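Local coordinates for protein vacuolar aminopeptidase 1 (Saccharomyces cerevisiae, PDB 5JGF) that removes amino acids, mostly neutral or hydrophobic ones, from the N-termini of peptides in the yeast vacuole, as a dodecameric zinc enzyme that is also cargo of a vacuole-targeting pathway, at residues N49-I54 and S321-K326; H91-T96 and L294-E299; L152-P157 and D239-Q244. All coordinates share one frame; numbering follows the deposited sequence.

Contact 1 of 3, residues N49-I54 and S321-K326; sequences NWQDSI and SSAFTK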
loop_
_atom_site.group_PDB
_atom_site.type_symbol
_atom_site.label_atom_id
_atom_site.label_comp_id
_atom_site.label_asym_id
_atom_site.label_seq_id
_atom_site.Cartn_x
_atom_site.Cartn_y
_atom_site.Cartn_z
ATOM N N ASN D 49 31.416 -18.203 56.753
ATOM C CA ASN D 49 32.315 -19.181 56.156
ATOM C C ASN D 49 31.873 -20.579 56.585
ATOM O O ASN D 49 31.509 -20.794 57.738
ATOM C CB ASN D 49 33.757 -18.906 56.589
ATOM C CG ASN D 49 34.715 -19.975 56.118
ATOM O OD1 ASN D 49 34.793 -21.046 56.706
ATOM N ND2 ASN D 49 35.441 -19.693 55.045
ATOM N N TRP D 50 31.905 -21.527 55.655
ATOM C CA TRP D 50 31.459 -22.884 55.942
ATOM C C TRP D 50 32.525 -23.848 56.463
ATOM O O TRP D 50 32.229 -25.018 56.711
ATOM C CB TRP D 50 30.817 -23.490 54.691
ATOM C CG TRP D 50 29.592 -22.762 54.208
ATOM C CD1 TRP D 50 28.921 -21.756 54.847
ATOM C CD2 TRP D 50 28.869 -23.019 52.998
ATOM N NE1 TRP D 50 27.823 -21.374 54.111
ATOM C CE2 TRP D 50 27.767 -22.132 52.972
ATOM C CE3 TRP D 50 29.045 -23.914 51.933
ATOM C CZ2 TRP D 50 26.843 -22.116 51.919
ATOM C CZ3 TRP D 50 28.123 -23.898 50.885
ATOM C CH2 TRP D 50 27.037 -23.003 50.890
ATOM N N GLN D 51 33.750 -23.366 56.636
ATOM C CA GLN D 51 34.835 -24.225 57.103
ATOM C C GLN D 51 34.467 -25.012 58.359
ATOM O O GLN D 51 34.789 -26.193 58.465
ATOM C CB GLN D 51 36.098 -23.398 57.364
ATOM C CG GLN D 51 37.393 -24.199 57.354
ATOM C CD GLN D 51 37.736 -24.739 55.978
ATOM O OE1 GLN D 51 37.790 -23.998 54.994
ATOM N NE2 GLN D 51 37.988 -26.046 55.908
ATOM N N ASP D 52 33.785 -24.372 59.303
ATOM C CA ASP D 52 33.402 -25.052 60.539
ATOM C C ASP D 52 31.993 -25.638 60.541
ATOM O O ASP D 52 31.556 -26.199 61.552
ATOM C CB ASP D 52 33.547 -24.113 61.740
ATOM C CG ASP D 52 34.995 -23.788 62.061
ATOM O OD1 ASP D 52 35.887 -24.563 61.659
ATOM O OD2 ASP D 52 35.240 -22.763 62.729
ATOM N N SER D 53 31.280 -25.512 59.428
ATOM C CA SER D 53 29.923 -26.046 59.345
ATOM C C SER D 53 29.900 -27.366 58.593
ATOM O O SER D 53 29.021 -28.200 58.808
ATOM C CB SER D 53 28.995 -25.045 58.655
ATOM O OG SER D 53 28.820 -23.888 59.453
ATOM N N ILE D 54 30.869 -27.547 57.704
ATOM C CA ILE D 54 30.971 -28.769 56.924
ATOM C C ILE D 54 32.267 -29.474 57.313
ATOM O O ILE D 54 33.352 -28.930 57.130
ATOM C CB ILE D 54 30.986 -28.463 55.410
ATOM C CG1 ILE D 54 29.664 -27.804 55.009
ATOM C CG2 ILE D 54 31.208 -29.741 54.620
ATOM C CD1 ILE D 54 29.608 -27.375 53.560
ATOM N N SER D 321 33.788 -28.096 48.925
ATOM C CA SER D 321 35.027 -28.831 48.716
ATOM C C SER D 321 36.169 -28.238 49.539
ATOM O O SER D 321 37.073 -28.960 49.964
ATOM C CB SER D 321 35.393 -28.849 47.226
ATOM O OG SER D 321 35.586 -27.543 46.712
ATOM N N SER D 322 36.125 -26.928 49.773
ATOM C CA SER D 322 37.162 -26.266 50.561
ATOM C C SER D 322 37.043 -26.608 52.042
ATOM O O SER D 322 38.040 -26.894 52.698
ATOM C CB SER D 322 37.091 -24.746 50.385
ATOM O OG SER D 322 37.538 -24.363 49.096
ATOM N N ALA D 323 35.822 -26.581 52.566
ATOM C CA ALA D 323 35.591 -26.881 53.976
ATOM C C ALA D 323 35.709 -28.375 54.260
ATOM O O ALA D 323 36.133 -28.787 55.337
ATOM C CB ALA D 323 34.211 -26.383 54.385
ATOM N N PHE D 324 35.327 -29.171 53.271
ATOM C CA PHE D 324 35.333 -30.628 53.342
ATOM C C PHE D 324 36.650 -31.282 53.752
ATOM O O PHE D 324 36.679 -32.132 54.641
ATOM C CB PHE D 324 34.906 -31.176 51.978
ATOM C CG PHE D 324 34.857 -32.671 51.902
ATOM C CD1 PHE D 324 35.569 -33.346 50.917
ATOM C CD2 PHE D 324 34.058 -33.403 52.772
ATOM C CE1 PHE D 324 35.481 -34.727 50.797
ATOM C CE2 PHE D 324 33.965 -34.786 52.660
ATOM C CZ PHE D 324 34.675 -35.448 51.671
ATOM N N THR D 325 37.736 -30.890 53.096
ATOM C CA THR D 325 39.040 -31.478 53.368
ATOM C C THR D 325 40.155 -30.448 53.465
ATOM O O THR D 325 40.017 -29.326 52.986
ATOM C CB THR D 325 39.404 -32.489 52.262
ATOM O OG1 THR D 325 40.731 -32.988 52.478
ATOM C CG2 THR D 325 39.329 -31.818 50.889
ATOM N N LYS D 326 41.264 -30.840 54.085
ATOM C CA LYS D 326 42.412 -29.955 54.237
ATOM C C LYS D 326 43.238 -29.960 52.955
ATOM O O LYS D 326 43.989 -29.024 52.683
ATOM C CB LYS D 326 43.270 -30.407 55.420
HETATM O O HOH W 1 40.266 -26.907 54.740
#
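The carbonyl oxygen of Trp50 is held by two backbone donors, Ser53 N at 2.9 Å and Ile54 N at 3.0 Å, and the methyl CB of Ala323 sits against it, 3.3 Å from Trp50 O. The two bonds curl the 49-54 loop into a tight turn, and the last turn of helix 312-324 packs against it through Ala323. Alanine suits this place: its single methyl fits between the backbone of the turn and the side chain of Ile54, whose CB lies 4.0 Å from Ala323 CB. Gln51 lies across the same residue at the solvent edge. With CG anti to the backbone N (chi1 -159°) and a bend at chi2, its amide comes over Ala323 CA, and NE2 gives a weak bond of 3.3 Å to Ser322 O. Gln51 NE2 also reaches a water, again weakly, and that water donates to Thr325 O at 3.0 Å, so one amide serves carbonyls on both sides of the helix end. The indole of Trp50 points into the protein: its NE1 bonds to Ser45 O, and Arg319 of the helix makes a cation-pi contact with the ring. This is a helix C-terminus in an alpha/beta fold, packed by alanine against a loop that leads into strand 58-65, with Ser322 O met weakly by a side-chain amide and Thr325 O, just past the helix, by water.

Contact 2 of 3, residues H91-T96 and L294-E299; sequences HVDALT and LYDNEE. With ZN (zinc ion), chain K; ZN (zinc ion), chain L.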
loop_
_atom_site.group_PDB
_atom_site.type_symbol
_atom_site.label_atom_id
_atom_site.label_comp_id
_atom_site.label_asym_id
_atom_site.label_seq_id
_atom_site.Cartn_x
_atom_site.Cartn_y
_atom_site.Cartn_z
ATOM N N HIS D 91 14.508 -23.725 37.491
ATOM C CA HIS D 91 14.182 -22.383 37.947
ATOM C C HIS D 91 12.842 -22.350 38.661
ATOM O O HIS D 91 11.903 -23.051 38.284
ATOM C CB HIS D 91 14.259 -21.360 36.791
ATOM C CG HIS D 91 13.200 -21.507 35.739
ATOM N ND1 HIS D 91 11.995 -20.841 35.802
ATOM C CD2 HIS D 91 13.206 -22.160 34.553
ATOM C CE1 HIS D 91 11.307 -21.071 34.696
ATOM N NE2 HIS D 91 12.021 -21.869 33.922
ATOM N N VAL D 92 12.777 -21.563 39.730
ATOM C CA VAL D 92 11.560 -21.460 40.519
ATOM C C VAL D 92 10.750 -20.201 40.269
ATOM O O VAL D 92 9.674 -20.042 40.833
ATOM C CB VAL D 92 11.862 -21.577 42.028
ATOM C CG1 VAL D 92 12.169 -23.023 42.379
ATOM C CG2 VAL D 92 13.036 -20.681 42.399
ATOM N N ASP D 93 11.265 -19.292 39.444
ATOM C CA ASP D 93 10.492 -18.099 39.136
ATOM C C ASP D 93 9.532 -18.504 38.023
ATOM O O ASP D 93 9.820 -19.418 37.249
ATOM C CB ASP D 93 11.389 -16.943 38.662
ATOM C CG ASP D 93 12.146 -17.261 37.379
ATOM O OD1 ASP D 93 12.125 -16.416 36.450
ATOM O OD2 ASP D 93 12.773 -18.336 37.298
ATOM N N ALA D 94 8.376 -17.854 37.971
ATOM C CA ALA D 94 7.393 -18.136 36.932
ATOM C C ALA D 94 6.804 -16.814 36.469
ATOM O O ALA D 94 6.843 -15.824 37.202
ATOM C CB ALA D 94 6.292 -19.030 37.472
ATOM N N LEU D 95 6.269 -16.789 35.254
ATOM C CA LEU D 95 5.663 -15.565 34.747
ATOM C C LEU D 95 4.633 -15.087 35.758
ATOM O O LEU D 95 3.854 -15.883 36.290
ATOM C CB LEU D 95 4.987 -15.811 33.394
ATOM C CG LEU D 95 5.786 -15.354 32.170
ATOM C CD1 LEU D 95 7.115 -16.100 32.116
ATOM C CD2 LEU D 95 4.976 -15.609 30.902
ATOM N N THR D 96 4.633 -13.788 36.031
ATOM C CA THR D 96 3.692 -13.240 36.986
ATOM C C THR D 96 3.499 -11.748 36.751
ATOM O O THR D 96 3.934 -11.205 35.732
ATOM C CB THR D 96 4.179 -13.501 38.442
ATOM O OG1 THR D 96 3.146 -13.152 39.366
ATOM C CG2 THR D 96 5.426 -12.680 38.756
ATOM N N LEU D 294 18.019 -24.556 42.615
ATOM C CA LEU D 294 16.852 -23.861 42.082
ATOM C C LEU D 294 17.159 -22.380 41.903
ATOM O O LEU D 294 17.532 -21.693 42.857
ATOM C CB LEU D 294 15.678 -24.042 43.045
ATOM C CG LEU D 294 15.395 -25.500 43.425
ATOM C CD1 LEU D 294 14.253 -25.552 44.429
ATOM C CD2 LEU D 294 15.059 -26.308 42.176
ATOM N N TYR D 295 16.981 -21.896 40.677
ATOM C CA TYR D 295 17.278 -20.509 40.338
ATOM C C TYR D 295 16.072 -19.601 40.149
ATOM O O TYR D 295 14.979 -20.043 39.791
ATOM C CB TYR D 295 18.106 -20.467 39.052
ATOM C CG TYR D 295 19.425 -21.197 39.145
ATOM C CD1 TYR D 295 20.533 -20.597 39.741
ATOM C CD2 TYR D 295 19.562 -22.492 38.644
ATOM C CE1 TYR D 295 21.749 -21.269 39.832
ATOM C CE2 TYR D 295 20.772 -23.174 38.734
ATOM C CZ TYR D 295 21.859 -22.557 39.326
ATOM O OH TYR D 295 23.057 -23.230 39.413
ATOM N N ASP D 296 16.302 -18.316 40.386
ATOM C CA ASP D 296 15.289 -17.288 40.211
ATOM C C ASP D 296 15.637 -16.653 38.864
ATOM O O ASP D 296 16.654 -16.989 38.256
ATOM C CB ASP D 296 15.425 -16.245 41.331
ATOM C CG ASP D 296 14.295 -15.222 41.347
ATOM O OD1 ASP D 296 14.374 -14.282 42.170
ATOM O OD2 ASP D 296 13.331 -15.348 40.559
ATOM N N ASN D 297 14.766 -15.771 38.390
ATOM C CA ASN D 297 14.986 -15.005 37.171
ATOM C C ASN D 297 15.349 -15.667 35.841
ATOM O O ASN D 297 15.954 -15.021 34.990
ATOM C CB ASN D 297 16.017 -13.910 37.467
ATOM C CG ASN D 297 15.613 -13.035 38.641
ATOM O OD1 ASN D 297 14.436 -12.715 38.821
ATOM N ND2 ASN D 297 16.589 -12.629 39.436
ATOM N N GLU D 298 14.990 -16.927 35.635
ATOM C CA GLU D 298 15.291 -17.549 34.346
ATOM C C GLU D 298 14.407 -16.880 33.286
ATOM O O GLU D 298 14.821 -16.682 32.140
ATOM C CB GLU D 298 14.992 -19.052 34.388
ATOM C CG GLU D 298 15.306 -19.824 33.091
ATOM C CD GLU D 298 14.282 -19.593 31.984
ATOM O OE1 GLU D 298 13.114 -19.302 32.302
ATOM O OE2 GLU D 298 14.642 -19.725 30.792
ATOM N N GLU D 299 13.194 -16.510 33.685
ATOM C CA GLU D 299 12.249 -15.891 32.762
ATOM C C GLU D 299 12.652 -14.494 32.303
ATOM O O GLU D 299 12.044 -13.949 31.381
ATOM C CB GLU D 299 10.855 -15.865 33.384
ATOM C CG GLU D 299 10.310 -17.264 33.709
ATOM C CD GLU D 299 9.986 -18.100 32.473
ATOM O OE1 GLU D 299 10.403 -17.740 31.349
ATOM O OE2 GLU D 299 9.312 -19.135 32.629
HETATM ZN ZN ZN K . 11.279 -22.584 32.039
HETATM ZN ZN ZN L . 9.452 -20.044 30.799
HETATM O O HOH W 2 6.859 -19.278 33.777
HETATM O O HOH W 3 11.400 -20.779 31.085
HETATM O O HOH W 4 10.603 -23.603 29.953
#
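A parallel beta bridge joins His91 to Tyr295 where two neighbouring central strands of the mixed sheet, 86-91 and 289-295, reach their C-terminal ends, and the loops beyond build part of the dinuclear zinc site. The pairing is fastened by Val92 N, which donates to Tyr295 O at 2.7 Å, while Val92 CG1 packs on Leu294 CB in the hydrophobic layer covered by helices 25-38 and 261-278. Past the bridge, the carboxylate of Asp93 takes over the backbone's work. Its CG stands between the backbone N and the carbonyl carbon (chi1 62°), a torsion that turns the carboxylate toward the 297-299 backbone, where it receives two successive amides: Glu299 N bonds to the syn lone pair of OD1 at 3.0 Å, and Glu298 N meets OD2 at 3.1 Å from 35° out of the carboxylate plane. Tyr119 OH binds OD1 as well. A short two-oxygen acceptor suits this place because it fixes the backbone from which both glutamates project. The same residue also steadies His91, whose ND1 donates to Asp93 O in the ring plane, leaving NE2 to bind zinc at 2.1 Å beside Asp262 and Asp344. Glu298 passes over one face of the imidazole, its CB making a CH-pi contact and its OE1 accepting from a water at 2.6 Å. Glu299, with Leu95 CD1 packed on its carboxylate, grips the second zinc unequally through both oxygens, OE2 at 2.0 Å and OE1 at 2.5 Å, alongside Asp262 and His438. The water held by Glu298 OE1 bridges the two metals, a placement consistent with water activation as in other dinuclear zinc aminopeptidases: paired metals would polarise it while Glu298 OE1 accepts a hydrogen bond from it.

Contact 3 of 3, residues L152-P157 and D239-Q244; sequences LVDSTP and DLFDVQ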
loop_
_atom_site.group_PDB
_atom_site.type_symbol
_atom_site.label_atom_id
_atom_site.label_comp_id
_atom_site.label_asym_id
_atom_site.label_seq_id
_atom_site.Cartn_x
_atom_site.Cartn_y
_atom_site.Cartn_z
ATOM N N LEU D 152 6.053 -13.490 54.814
ATOM C CA LEU D 152 5.415 -13.852 53.556
ATOM C C LEU D 152 3.911 -13.796 53.754
ATOM O O LEU D 152 3.396 -14.239 54.786
ATOM C CB LEU D 152 5.835 -15.262 53.140
ATOM C CG LEU D 152 6.912 -15.397 52.057
ATOM C CD1 LEU D 152 8.010 -14.352 52.222
ATOM C CD2 LEU D 152 7.472 -16.802 52.115
ATOM N N VAL D 153 3.207 -13.236 52.775
ATOM C CA VAL D 153 1.754 -13.134 52.843
ATOM C C VAL D 153 1.128 -13.743 51.592
ATOM O O VAL D 153 1.790 -13.887 50.565
ATOM C CB VAL D 153 1.304 -11.666 53.002
ATOM C CG1 VAL D 153 1.777 -11.129 54.351
ATOM C CG2 VAL D 153 1.869 -10.816 51.869
ATOM N N ASP D 154 -0.148 -14.101 51.688
ATOM C CA ASP D 154 -0.856 -14.732 50.582
ATOM C C ASP D 154 -2.355 -14.576 50.819
ATOM O O ASP D 154 -2.876 -15.042 51.833
ATOM C CB ASP D 154 -0.468 -16.212 50.542
ATOM C CG ASP D 154 -1.195 -16.988 49.468
ATOM O OD1 ASP D 154 -1.081 -18.234 49.470
ATOM O OD2 ASP D 154 -1.869 -16.366 48.622
ATOM N N SER D 155 -3.051 -13.928 49.890
ATOM C CA SER D 155 -4.489 -13.703 50.040
ATOM C C SER D 155 -5.349 -14.923 49.732
ATOM O O SER D 155 -6.520 -14.966 50.107
ATOM C CB SER D 155 -4.942 -12.537 49.150
ATOM O OG SER D 155 -4.940 -12.907 47.780
ATOM N N THR D 156 -4.775 -15.906 49.042
ATOM C CA THR D 156 -5.508 -17.117 48.677
ATOM C C THR D 156 -6.347 -17.611 49.856
ATOM O O THR D 156 -5.856 -17.690 50.979
ATOM C CB THR D 156 -4.535 -18.235 48.257
ATOM O OG1 THR D 156 -3.669 -17.745 47.223
ATOM C CG2 THR D 156 -5.298 -19.449 47.741
ATOM N N PRO D 157 -7.615 -17.986 49.611
ATOM C CA PRO D 157 -8.356 -18.026 48.345
ATOM C C PRO D 157 -8.983 -16.718 47.860
ATOM O O PRO D 157 -9.639 -16.699 46.820
ATOM C CB PRO D 157 -9.420 -19.072 48.625
ATOM C CG PRO D 157 -9.805 -18.720 50.040
ATOM C CD PRO D 157 -8.446 -18.528 50.708
ATOM N N ASP D 239 3.354 -10.175 44.243
ATOM C CA ASP D 239 2.911 -10.640 42.929
ATOM C C ASP D 239 1.393 -10.688 42.921
ATOM O O ASP D 239 0.749 -10.687 43.973
ATOM C CB ASP D 239 3.302 -12.100 42.655
ATOM C CG ASP D 239 4.785 -12.340 42.577
ATOM O OD1 ASP D 239 5.136 -13.516 42.352
ATOM O OD2 ASP D 239 5.586 -11.401 42.727
ATOM N N LEU D 240 0.841 -10.758 41.715
ATOM C CA LEU D 240 -0.584 -10.960 41.514
ATOM C C LEU D 240 -0.522 -12.281 40.760
ATOM O O LEU D 240 0.282 -12.431 39.836
ATOM C CB LEU D 240 -1.212 -9.879 40.637
ATOM C CG LEU D 240 -1.484 -8.534 41.302
ATOM C CD1 LEU D 240 -2.374 -7.715 40.369
ATOM C CD2 LEU D 240 -2.185 -8.734 42.651
ATOM N N PHE D 241 -1.347 -13.243 41.156
ATOM C CA PHE D 241 -1.325 -14.557 40.524
ATOM C C PHE D 241 -2.709 -15.191 40.508
ATOM O O PHE D 241 -3.589 -14.791 41.267
ATOM C CB PHE D 241 -0.365 -15.454 41.303
ATOM C CG PHE D 241 -0.576 -15.394 42.789
ATOM C CD1 PHE D 241 -1.631 -16.080 43.386
ATOM C CD2 PHE D 241 0.240 -14.595 43.584
ATOM C CE1 PHE D 241 -1.873 -15.969 44.760
ATOM C CE2 PHE D 241 0.009 -14.475 44.957
ATOM C CZ PHE D 241 -1.050 -15.164 45.546
ATOM N N ASP D 242 -2.885 -16.189 39.645
ATOM C CA ASP D 242 -4.158 -16.897 39.523
ATOM C C ASP D 242 -4.378 -17.744 40.777
ATOM O O ASP D 242 -3.515 -18.542 41.146
ATOM C CB ASP D 242 -4.131 -17.816 38.292
ATOM C CG ASP D 242 -5.510 -18.317 37.900
ATOM O OD1 ASP D 242 -6.406 -18.371 38.767
ATOM O OD2 ASP D 242 -5.694 -18.673 36.719
ATOM N N VAL D 243 -5.526 -17.572 41.430
ATOM C CA VAL D 243 -5.830 -18.341 42.634
ATOM C C VAL D 243 -6.635 -19.603 42.354
ATOM O O VAL D 243 -7.056 -20.282 43.289
ATOM C CB VAL D 243 -6.620 -17.508 43.674
ATOM C CG1 VAL D 243 -5.772 -16.363 44.179
ATOM C CG2 VAL D 243 -7.914 -16.999 43.063
ATOM N N GLN D 244 -6.869 -19.924 41.082
ATOM C CA GLN D 244 -7.629 -21.132 40.777
ATOM C C GLN D 244 -6.762 -22.361 41.026
ATOM O O GLN D 244 -5.730 -22.554 40.382
ATOM C CB GLN D 244 -8.122 -21.135 39.327
ATOM C CG GLN D 244 -8.943 -22.383 38.981
ATOM C CD GLN D 244 -9.461 -22.380 37.553
ATOM O OE1 GLN D 244 -8.861 -21.775 36.665
ATOM N NE2 GLN D 244 -10.570 -23.079 37.321
#
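Two oxygens from the 152-157 segment meet the rim of the Phe241 ring: Asp154 OD2 lies 3.4 Å from CZ of Phe241, and Thr156 OG1 lies 3.5 Å from its CE1. Both are near the ring plane, so they face the aromatic C-H edge and not the pi cloud, and the carboxylate of Asp154 is turned 71° from the ring. Thr156 OG1 also packs on the methyl CG1 of Val243, 3.9 Å away, and the backbone oxygen of Pro157 rests more loosely near Val243 CG2. An Asx turn and a hydroxyl bond set the two oxygens side by side: Asp154 OD2 accepts from Thr156 N at 3.0 Å from above the carboxylate plane, and from Thr156 OG1 at 2.7 Å on its syn side, close to that plane. Threonine suits the site because its hydroxyl adds a second donor to the backbone N-H; aspartate, with CG anti to its own nitrogen (chi1 177°), reaches forward to them. Replacing Asp154 by an alanine would probably leave both Thr156 donors without this acceptor, free the hydroxyl to turn, and open a gap beside the Phe241 edge. On the other side a second Asx turn, Gln244 N to Asp242 OD1 at 2.8 Å, bends the chain at Val243. Further out, strand 132-140 lies between strands 149-154 and 233-242 and pairs with both, Gly133 bonding to Phe241 and Ile134 to Ser155, while Pro23 touches both Asp154 and Phe241. The contact therefore spans an intervening strand by side chains. Its chemistry suggests a modest electrostatic attraction, since the slightly positive C-H rim of the phenyl ring is likely to favour an anionic oxygen that already accepts two bonds from Thr156.

Contact 2 is core, near the middle of the chain; contact 1 is peripheral, about 29 Å from the chain's centre, mostly buried but with an exposed Gln51 edge; contact 3, partly buried, is about 16 Å from the centre, in the separate six-stranded antiparallel sheet. Contact 1 relies on a methyl and weak, water-assisted polar bonds, contact 2 on carboxylates, one of them the buried Asp93, and metals, and contact 3 on a ring edge facing oxygens. Contacts 2 and 3 touch: Thr96, where the 91-96 segment enters the antiparallel sheet, has its OG1 3.0 Å from Leu240 O. Contacts 1 and 2 do not touch, although strand 289-295 and helix 312-324 are consecutive elements.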